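Local coordinates for protein aminoglycoside 6-N-acetyltransferase type Ib11 (Salmonella typhimurium, PDB 2PRB) that probably transfers an acetyl group from acetyl-CoA to the 6'-amino group of aminoglycosides such as kanamycin B, conferring antibiotic resistance, at residues E28-S33 with D105-N110. The protein carries 2 engineered substitutions. Residues are numbered along the deposited sequence; the frame is centred on the assembly and turned at random.
Engineered in segment 105-110: Q106 (natural residue Leu), L107 (natural residue Ser). With COA (coenzyme A), chain B.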
loop_
_atom_site.group_PDB
_atom_site.type_symbol
_atom_site.label_atom_id
_atom_site.label_comp_id
_atom_site.label_asym_id
_atom_site.label_seq_id
_atom_site.Cartn_x
_atom_site.Cartn_y
_atom_site.Cartn_z
ATOM N N GLU A 28 -1.975 -13.923 10.647
ATOM C CA GLU A 28 -3.214 -13.751 11.406
ATOM C C GLU A 28 -4.067 -12.613 10.843
ATOM O O GLU A 28 -5.279 -12.766 10.658
ATOM C CB GLU A 28 -2.930 -13.510 12.889
ATOM C CG GLU A 28 -4.191 -13.530 13.747
ATOM C CD GLU A 28 -3.991 -12.960 15.138
ATOM O OE1 GLU A 28 -2.827 -12.763 15.558
ATOM O OE2 GLU A 28 -5.010 -12.713 15.814
ATOM N N TRP A 29 -3.426 -11.478 10.566
ATOM C CA TRP A 29 -4.117 -10.305 10.030
ATOM C C TRP A 29 -4.807 -10.601 8.700
ATOM O O TRP A 29 -5.958 -10.210 8.489
ATOM C CB TRP A 29 -3.137 -9.147 9.830
ATOM C CG TRP A 29 -2.550 -8.562 11.083
ATOM C CD1 TRP A 29 -2.890 -8.846 12.382
ATOM C CD2 TRP A 29 -1.539 -7.553 11.145
ATOM N NE1 TRP A 29 -2.133 -8.087 13.244
ATOM C CE2 TRP A 29 -1.297 -7.284 12.511
ATOM C CE3 TRP A 29 -0.805 -6.853 10.176
ATOM C CZ2 TRP A 29 -0.353 -6.336 12.934
ATOM C CZ3 TRP A 29 0.136 -5.914 10.598
ATOM C CH2 TRP A 29 0.350 -5.666 11.965
ATOM N N LEU A 30 -4.100 -11.298 7.814
ATOM C CA LEU A 30 -4.596 -11.576 6.466
ATOM C C LEU A 30 -5.778 -12.552 6.430
ATOM O O LEU A 30 -6.382 -12.759 5.376
ATOM C CB LEU A 30 -3.459 -12.065 5.559
ATOM C CG LEU A 30 -2.360 -11.055 5.208
ATOM C CD1 LEU A 30 -1.278 -11.732 4.387
ATOM C CD2 LEU A 30 -2.919 -9.834 4.471
ATOM N N ASN A 31 -6.100 -13.139 7.580
ATOM C CA ASN A 31 -7.251 -14.029 7.705
ATOM C C ASN A 31 -8.408 -13.426 8.509
ATOM O O ASN A 31 -9.408 -14.101 8.778
ATOM C CB ASN A 31 -6.822 -15.383 8.278
ATOM C CG ASN A 31 -6.076 -16.225 7.268
ATOM O OD1 ASN A 31 -4.844 -16.277 7.272
ATOM N ND2 ASN A 31 -6.816 -16.874 6.378
ATOM N N ARG A 32 -8.273 -12.154 8.878
ATOM C CA ARG A 32 -9.358 -11.426 9.535
ATOM C C ARG A 32 -10.377 -10.982 8.490
ATOM O O ARG A 32 -10.003 -10.519 7.409
ATOM C CB ARG A 32 -8.820 -10.236 10.337
ATOM C CG ARG A 32 -7.957 -10.665 11.521
ATOM C CD ARG A 32 -7.474 -9.502 12.375
ATOM N NE ARG A 32 -6.736 -9.999 13.539
ATOM C CZ ARG A 32 -6.028 -9.247 14.378
ATOM N NH1 ARG A 32 -5.932 -7.935 14.202
ATOM N NH2 ARG A 32 -5.403 -9.819 15.400
ATOM N N SER A 33 -11.659 -11.131 8.817
ATOM C CA SER A 33 -12.737 -10.917 7.849
ATOM C C SER A 33 -12.700 -9.552 7.152
ATOM O O SER A 33 -12.958 -9.467 5.951
ATOM C CB SER A 33 -14.110 -11.168 8.486
ATOM O OG SER A 33 -14.372 -10.247 9.526
ATOM N N ASP A 105 0.065 -0.023 -1.306
ATOM C CA ASP A 105 -1.069 -0.796 -0.817
ATOM C C ASP A 105 -0.950 -0.854 0.697
ATOM O O ASP A 105 0.160 -0.812 1.231
ATOM C CB ASP A 105 -1.048 -2.214 -1.392
ATOM C CG ASP A 105 -1.472 -2.264 -2.844
ATOM O OD1 ASP A 105 -2.650 -1.967 -3.139
ATOM O OD2 ASP A 105 -0.630 -2.620 -3.692
ATOM N N GLN A 106 -2.080 -0.938 1.396
ATOM C CA GLN A 106 -2.042 -0.971 2.860
ATOM C C GLN A 106 -3.319 -1.514 3.486
ATOM O O GLN A 106 -4.369 -1.561 2.844
ATOM C CB GLN A 106 -1.698 0.413 3.446
ATOM C CG GLN A 106 -2.809 1.464 3.370
ATOM C CD GLN A 106 -3.221 1.792 1.951
ATOM O OE1 GLN A 106 -4.396 1.676 1.596
ATOM N NE2 GLN A 106 -2.256 2.186 1.124
ATOM N N LEU A 107 -3.205 -1.916 4.748
ATOM C CA LEU A 107 -4.328 -2.435 5.516
ATOM C C LEU A 107 -4.158 -2.082 6.991
ATOM O O LEU A 107 -3.032 -1.967 7.482
ATOM C CB LEU A 107 -4.436 -3.959 5.341
ATOM C CG LEU A 107 -3.300 -4.858 5.854
ATOM C CD1 LEU A 107 -3.508 -5.252 7.322
ATOM C CD2 LEU A 107 -3.179 -6.100 4.987
ATOM N N LEU A 108 -5.274 -1.907 7.687
ATOM C CA LEU A 108 -5.253 -1.774 9.142
ATOM C C LEU A 108 -5.628 -3.111 9.768
ATOM O O LEU A 108 -6.603 -3.740 9.360
ATOM C CB LEU A 108 -6.199 -0.663 9.612
ATOM C CG LEU A 108 -5.845 0.787 9.253
ATOM C CD1 LEU A 108 -6.993 1.730 9.602
ATOM C CD2 LEU A 108 -4.558 1.237 9.935
ATOM N N ALA A 109 -4.844 -3.534 10.757
ATOM C CA ALA A 109 -4.975 -4.859 11.376
ATOM C C ALA A 109 -6.261 -5.067 12.183
ATOM O O ALA A 109 -6.842 -6.155 12.162
ATOM C CB ALA A 109 -3.769 -5.132 12.252
ATOM N N ASN A 110 -6.692 -4.024 12.888
ATOM C CA ASN A 110 -7.788 -4.134 13.853
ATOM C C ASN A 110 -9.096 -3.526 13.354
ATOM O O ASN A 110 -9.165 -2.332 13.058
ATOM C CB ASN A 110 -7.376 -3.502 15.191
ATOM C CG ASN A 110 -6.116 -4.130 15.775
ATOM O OD1 ASN A 110 -6.038 -5.346 15.953
ATOM N ND2 ASN A 110 -5.124 -3.296 16.082
HETATM N N1A COA B . -18.574 5.160 0.593
HETATM C C2A COA B . -17.993 6.415 0.618
HETATM N N3A COA B . -17.155 6.763 1.664
HETATM C C4A COA B . -16.901 5.880 2.667
HETATM C C5A COA B . -17.474 4.612 2.657
HETATM C C6A COA B . -18.319 4.253 1.608
HETATM N N6A COA B . -18.760 3.003 1.499
HETATM N N7A COA B . -17.049 3.958 3.762
HETATM C C8A COA B . -16.227 4.773 4.464
HETATM N N9A COA B . -16.128 5.968 3.797
HETATM C C1B COA B . -15.211 7.090 4.082
HETATM C C2B COA B . -15.344 7.649 5.489
HETATM O O2B COA B . -16.424 8.548 5.575
HETATM C C3B COA B . -14.001 8.328 5.689
HETATM O O3B COA B . -14.025 9.643 5.181
HETATM P P3B COA B . -14.389 10.942 6.063
HETATM O O7A COA B . -13.238 11.242 6.990
HETATM O O8A COA B . -15.644 10.704 6.871
HETATM O O9A COA B . -14.610 12.107 5.126
HETATM C C4B COA B . -13.053 7.527 4.804
HETATM O O4B COA B . -13.853 6.721 3.954
HETATM C C5B COA B . -12.106 6.646 5.605
HETATM O O5B COA B . -11.003 7.392 6.070
HETATM P P1A COA B . -10.042 6.726 7.178
HETATM O O1A COA B . -10.756 6.666 8.506
HETATM O O2A COA B . -8.721 7.452 7.287
HETATM O O3A COA B . -9.833 5.253 6.561
HETATM P P2A COA B . -9.334 3.994 7.425
HETATM O O4A COA B . -8.707 4.463 8.715
HETATM O O5A COA B . -10.461 3.018 7.667
HETATM O O6A COA B . -8.213 3.347 6.469
HETATM C CBP COA B . -8.102 1.547 4.844
HETATM C CCP COA B . -8.507 2.996 5.129
HETATM C CDP COA B . -8.424 1.248 3.380
HETATM C CEP COA B . -6.591 1.423 5.052
HETATM C CAP COA B . -8.862 0.604 5.793
HETATM O OAP COA B . -10.254 0.863 5.796
HETATM C C9P COA B . -8.586 -0.860 5.555
HETATM O O9P COA B . -7.422 -1.439 6.087
HETATM N N8P COA B . -9.478 -1.552 4.843
HETATM C C7P COA B . -9.410 -2.997 4.675
HETATM C C6P COA B . -8.335 -3.445 3.681
HETATM C C5P COA B . -8.342 -2.602 2.422
HETATM O O5P COA B . -9.409 -2.259 1.887
HETATM N N4P COA B . -7.147 -2.264 1.933
HETATM C C3P COA B . -7.002 -1.338 0.823
HETATM C C2P COA B . -7.162 -2.024 -0.528
HETATM S S1P COA B . -6.886 -0.882 -1.906
#
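The methyl of A109 presses onto one face of the W29 indole, its CB 3.4 Å from the centroid of the five-membered ring, a CH-pi contact in which the small alanine suits so close an approach. W29 has CG anti to its carbonyl carbon (chi1 -67°), which sends the indole from helix 23-29 toward A109. R32 adds the polar half: NH1 donates to A109 O at 2.9 Å, in the guanidinium plane but from above the carbonyl plane, and makes a weak, bent hydrogen bond to N110 OD1. Long and extended from CG to NE, the arginine can also give NH2 to E28 OE2 (2.9 Å) in a salt bridge, which helps fix the guanidinium's rotation, while W29 CD1 lies against one of its faces. Deeper in, L30 CD2 meets CD2 of L107, an engineered leucine, at 3.8 Å, the side chains crossing at about a right angle; apolar L30 suits this buried place, also touching I35. H34 NE2 also hydrogen-bonds to A109 O, and N110 ND2 to Q113 OE1. The contact joins the turn between helices 23-29 and 33-36 to strand 101-108, whose edge away from strand 75-84 hydrogen-bonds the pantetheine arm of coenzyme A (L108 N to O9P, 2.7 Å), as is usual in GNAT enzymes.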